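Sensor protein CpxA (Vibrio parahaemolyticus, PDB 3V67) is the periplasmic PAS-fold sensor domain of a membrane histidine kinase that probably autophosphorylates on histidine from ATP in a two-component system. Local coordinates at residues G46-K51 / N75-A80; V58-Y63 / V108-A113. One frame throughout, in Å; residues are numbered along the deposited sequence.

Contact 1 of 2, residues G46-K51 / N75-A80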
# COMPACT_ATOMS: atom_id res chain seq x y z
N GLY A 46 -16.98 20.46 -10.76
CA GLY A 46 -16.58 21.79 -11.17
C GLY A 46 -15.30 22.28 -10.53
O GLY A 46 -14.64 23.17 -11.06
N ASN A 47 -14.93 21.69 -9.39
CA ASN A 47 -13.77 22.18 -8.65
C ASN A 47 -12.41 21.77 -9.22
O ASN A 47 -11.38 22.21 -8.73
CB ASN A 47 -13.88 21.82 -7.16
CG ASN A 47 -14.43 22.97 -6.33
OD1 ASN A 47 -14.32 24.14 -6.72
ND2 ASN A 47 -15.00 22.65 -5.18
N ARG A 48 -12.42 20.93 -10.25
CA ARG A 48 -11.18 20.55 -10.92
C ARG A 48 -10.77 21.57 -11.98
O ARG A 48 -11.59 21.98 -12.80
CB ARG A 48 -11.30 19.17 -11.56
CG ARG A 48 -11.31 18.03 -10.56
CD ARG A 48 -11.28 16.70 -11.27
NE ARG A 48 -10.04 16.50 -12.00
CZ ARG A 48 -8.91 16.09 -11.44
NH1 ARG A 48 -8.88 15.85 -10.13
NH2 ARG A 48 -7.81 15.91 -12.17
N ALA A 49 -9.50 21.97 -11.95
CA ALA A 49 -9.03 23.08 -12.77
C ALA A 49 -8.62 22.65 -14.18
O ALA A 49 -8.45 23.48 -15.06
CB ALA A 49 -7.89 23.79 -12.07
N GLY A 50 -8.45 21.34 -14.37
CA GLY A 50 -8.04 20.83 -15.66
C GLY A 50 -7.80 19.35 -15.60
O GLY A 50 -8.05 18.71 -14.58
N LYS A 51 -7.30 18.78 -16.70
CA LYS A 51 -7.07 17.35 -16.77
C LYS A 51 -5.79 16.96 -16.03
O LYS A 51 -5.71 15.89 -15.44
CB LYS A 51 -7.04 16.87 -18.23
CG LYS A 51 -5.87 17.37 -19.03
CD LYS A 51 -6.02 17.08 -20.51
CE LYS A 51 -4.72 17.35 -21.24
NZ LYS A 51 -4.93 17.99 -22.57
N ASN A 75 -10.09 11.42 -20.97
CA ASN A 75 -10.77 10.20 -21.39
C ASN A 75 -10.23 8.96 -20.67
O ASN A 75 -10.98 8.03 -20.36
CB ASN A 75 -10.63 10.01 -22.90
CG ASN A 75 -11.97 9.90 -23.60
OD1 ASN A 75 -12.55 8.81 -23.69
ND2 ASN A 75 -12.48 11.02 -24.09
N PHE A 76 -8.93 8.97 -20.40
CA PHE A 76 -8.25 7.85 -19.75
C PHE A 76 -8.85 7.53 -18.38
O PHE A 76 -9.19 6.37 -18.10
CB PHE A 76 -6.76 8.14 -19.63
CG PHE A 76 -6.06 7.31 -18.60
CD1 PHE A 76 -5.82 5.96 -18.82
CD2 PHE A 76 -5.64 7.87 -17.40
CE1 PHE A 76 -5.18 5.19 -17.87
CE2 PHE A 76 -5.00 7.10 -16.45
CZ PHE A 76 -4.77 5.76 -16.68
N GLN A 77 -8.99 8.55 -17.54
CA GLN A 77 -9.59 8.40 -16.22
C GLN A 77 -11.00 7.81 -16.32
O GLN A 77 -11.43 7.03 -15.47
CB GLN A 77 -9.64 9.75 -15.50
CG GLN A 77 -8.28 10.42 -15.36
CD GLN A 77 -8.37 11.82 -14.79
OE1 GLN A 77 -9.44 12.43 -14.75
NE2 GLN A 77 -7.24 12.35 -14.33
N LEU A 78 -11.70 8.18 -17.39
CA LEU A 78 -13.06 7.72 -17.62
C LEU A 78 -13.10 6.24 -17.98
O LEU A 78 -13.93 5.48 -17.47
CB LEU A 78 -13.71 8.57 -18.72
CG LEU A 78 -15.24 8.64 -18.75
CD1 LEU A 78 -15.83 8.24 -17.41
CD2 LEU A 78 -15.66 10.06 -19.12
N ARG A 79 -12.18 5.83 -18.86
CA ARG A 79 -12.04 4.42 -19.22
C ARG A 79 -11.71 3.58 -17.98
O ARG A 79 -12.34 2.54 -17.73
CB ARG A 79 -10.93 4.25 -20.26
CG ARG A 79 -11.41 4.26 -21.70
CD ARG A 79 -11.11 5.58 -22.38
NE ARG A 79 -9.70 5.94 -22.29
CZ ARG A 79 -9.06 6.70 -23.17
NH1 ARG A 79 -9.70 7.18 -24.22
NH2 ARG A 79 -7.77 6.97 -23.00
N ALA A 80 -10.73 4.05 -17.22
CA ALA A 80 -10.31 3.36 -16.01
C ALA A 80 -11.47 3.21 -15.03
O ALA A 80 -11.69 2.14 -14.47
CB ALA A 80 -9.15 4.10 -15.35
O HOH W 1 -9.80 15.72 -14.75

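Contact 2 of 2, residues V58-Y63 / V108-A113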
# COMPACT_ATOMS: atom_id res chain seq x y z
N VAL A 58 -13.20 12.79 -7.88
CA VAL A 58 -14.33 12.01 -7.39
C VAL A 58 -15.24 11.55 -8.53
O VAL A 58 -15.68 12.35 -9.35
CB VAL A 58 -15.14 12.81 -6.36
CG1 VAL A 58 -16.42 12.08 -6.00
CG2 VAL A 58 -14.30 13.07 -5.11
N PHE A 59 -15.49 10.24 -8.59
CA PHE A 59 -16.40 9.66 -9.57
C PHE A 59 -17.66 9.15 -8.89
O PHE A 59 -17.67 8.90 -7.68
CB PHE A 59 -15.76 8.47 -10.29
CG PHE A 59 -14.75 8.84 -11.34
CD1 PHE A 59 -15.12 9.00 -12.66
CD2 PHE A 59 -13.41 8.97 -11.01
CE1 PHE A 59 -14.19 9.30 -13.63
CE2 PHE A 59 -12.46 9.27 -11.98
CZ PHE A 59 -12.86 9.44 -13.29
N PHE A 60 -18.71 8.95 -9.67
CA PHE A 60 -19.96 8.41 -9.14
C PHE A 60 -20.51 7.33 -10.05
O PHE A 60 -20.22 7.31 -11.25
CB PHE A 60 -20.99 9.52 -8.96
CG PHE A 60 -20.62 10.54 -7.93
CD1 PHE A 60 -20.79 10.27 -6.59
CD2 PHE A 60 -20.09 11.77 -8.31
CE1 PHE A 60 -20.44 11.21 -5.63
CE2 PHE A 60 -19.74 12.70 -7.36
CZ PHE A 60 -19.92 12.43 -6.02
N SER A 61 -21.30 6.43 -9.49
CA SER A 61 -22.04 5.46 -10.27
C SER A 61 -23.32 5.12 -9.54
O SER A 61 -23.51 5.51 -8.39
CB SER A 61 -21.22 4.19 -10.50
OG SER A 61 -21.34 3.30 -9.40
N ASP A 62 -24.22 4.41 -10.21
CA ASP A 62 -25.43 3.93 -9.55
C ASP A 62 -25.22 2.48 -9.11
O ASP A 62 -24.10 1.98 -9.13
CB ASP A 62 -26.67 4.08 -10.43
CG ASP A 62 -26.51 3.45 -11.81
OD1 ASP A 62 -25.83 2.41 -11.92
OD2 ASP A 62 -27.08 3.99 -12.77
N TYR A 63 -26.31 1.82 -8.73
CA TYR A 63 -26.25 0.41 -8.37
C TYR A 63 -26.64 -0.48 -9.54
O TYR A 63 -27.10 -1.60 -9.34
CB TYR A 63 -27.15 0.12 -7.17
CG TYR A 63 -26.63 0.64 -5.85
CD1 TYR A 63 -25.84 -0.16 -5.04
CD2 TYR A 63 -26.94 1.92 -5.42
CE1 TYR A 63 -25.37 0.31 -3.83
CE2 TYR A 63 -26.47 2.40 -4.21
CZ TYR A 63 -25.68 1.59 -3.42
OH TYR A 63 -25.22 2.07 -2.22
N VAL A 108 -17.90 3.55 -2.25
CA VAL A 108 -18.50 3.78 -0.94
C VAL A 108 -19.90 4.36 -1.14
O VAL A 108 -20.09 5.20 -2.02
CB VAL A 108 -17.65 4.72 -0.04
CG1 VAL A 108 -16.31 4.07 0.29
CG2 VAL A 108 -17.44 6.08 -0.69
N PRO A 109 -20.87 3.91 -0.35
CA PRO A 109 -22.24 4.41 -0.54
C PRO A 109 -22.34 5.91 -0.30
O PRO A 109 -21.62 6.45 0.55
CB PRO A 109 -23.05 3.64 0.51
CG PRO A 109 -22.04 3.17 1.51
CD PRO A 109 -20.79 2.91 0.73
N ILE A 110 -23.20 6.58 -1.05
CA ILE A 110 -23.43 8.00 -0.85
C ILE A 110 -24.87 8.36 -1.20
O ILE A 110 -25.49 7.71 -2.03
CB ILE A 110 -22.43 8.86 -1.68
CG1 ILE A 110 -22.38 10.30 -1.15
CG2 ILE A 110 -22.79 8.82 -3.17
CD1 ILE A 110 -21.34 11.17 -1.84
N VAL A 111 -25.41 9.37 -0.53
CA VAL A 111 -26.76 9.82 -0.81
C VAL A 111 -26.74 11.26 -1.30
O VAL A 111 -26.38 12.18 -0.56
CB VAL A 111 -27.68 9.72 0.42
CG1 VAL A 111 -29.05 10.30 0.11
CG2 VAL A 111 -27.80 8.27 0.87
N LEU A 112 -27.13 11.45 -2.56
CA LEU A 112 -27.17 12.77 -3.16
C LEU A 112 -28.52 12.97 -3.83
O LEU A 112 -28.96 12.11 -4.61
CB LEU A 112 -26.05 12.92 -4.19
CG LEU A 112 -24.61 12.81 -3.66
CD1 LEU A 112 -23.61 13.00 -4.80
CD2 LEU A 112 -24.35 13.80 -2.54
N ALA A 113 -29.17 14.09 -3.53
CA ALA A 113 -30.50 14.41 -4.06
C ALA A 113 -31.52 13.31 -3.76
O ALA A 113 -32.30 12.93 -4.63
CB ALA A 113 -30.43 14.68 -5.56
O HOH W 2 -26.16 4.37 -1.43

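Contact 1 of 2, residues G46-K51 / N75-A80
Where the loop that follows helix 37-46 passes the first turns of helix 75-87, R48 and Q77 meet through a water rather than by a direct bond. Q77 projects from the helix as an extended chain, and its carboxamide stops with NE2 4.2 Å from NH2 of R48, oblique to the guanidinium plane. The same NE2 lies 4.0 Å from the carbonyl O of K51, which in turn sits in the guanidinium plane at its edge. The water accepts a hydrogen bond from NE of R48 at 2.9 Å. It also donates two weak bonds, to G50 O at 3.5 Å and to Q77 OE1 at 3.3 Å, and so links the loop to the helix. Within this PAS fold the loop runs on into strand 57-61, and the ties around the contact draw on that stretch of chain. R48 gives NH1 to the carbonyl of R55 and NH2 to that of D53, so all three guanidinium nitrogens have an acceptor and the planar group is fixed in rotation. Q77 OE1 has a stronger partner than the water in R57 NH1, and the Q77 side chain also packs on F59 and Y102. K51 sends its amine away from the helix.

Contact 2 of 2, residues V58-Y63 / V108-A113
F60, I110 and L112 form the apolar part of a contact on the face of the antiparallel PAS sheet that helix 37-46 covers. Strands 57-61 and 102-112 are not neighbours there: strand 115-124 lies between them and pairs with each, F59 and S61 bonding to Y120 and L118, V108 and I110 to M119 and L117. The direct contacts are therefore between side chains, and the nearest CA atoms, those of F60 and I110, stay 9.0 Å apart.

Apolar packing centres on one corner of the F60 ring. With chi1 at -65°, CG lies anti to the carbonyl carbon, and the ring comes nearer to the other strand than its CB bond alone would take it. CE1 then meets L112 CD1 at 3.7 Å and I110 CD1 at 3.9 Å. The isoleucine methyl arrives at the ring edge, close to its plane, whereas the leucine methyl approaches obliquely and also reaches CZ. Both aliphatic chains cross F60 at about a right angle. L41 and V44 of helix 37-46 pack on F60 as well, while L37 and I40 of that helix touch L112. Beyond strand 57-61, Y63 lies obliquely across P109 and packs on it, its OH 3.8 Å from P109 CB.

The polar element is a water near the plane of the tyrosine ring, which bonds to Y63 OH at 2.6 Å and donates a weak bond to I110 O at 3.5 Å.

Overall arrangement
Contacts 1 and 2, whose centres are about 17 Å apart, are connected by strand 57-61, which helices 37-46 and 75-87 cover on opposite faces. Its alternating side chains send F60 into contact 2, beneath helix 37-46, and F59 toward helix 75-87 of contact 1. The direct touch is there, with F59 CZ 3.6 Å from the backbone O of Q77 and F59 CE1 4.3 Å from L78 CD1. Along the chain the segments alternate, so the path leaves the loop at 46-51, runs through 58-63, returns to 75-80 on the helix and reaches 108-113 last. Helix 37-46 packs on contact 2 and runs out into the loop of contact 1.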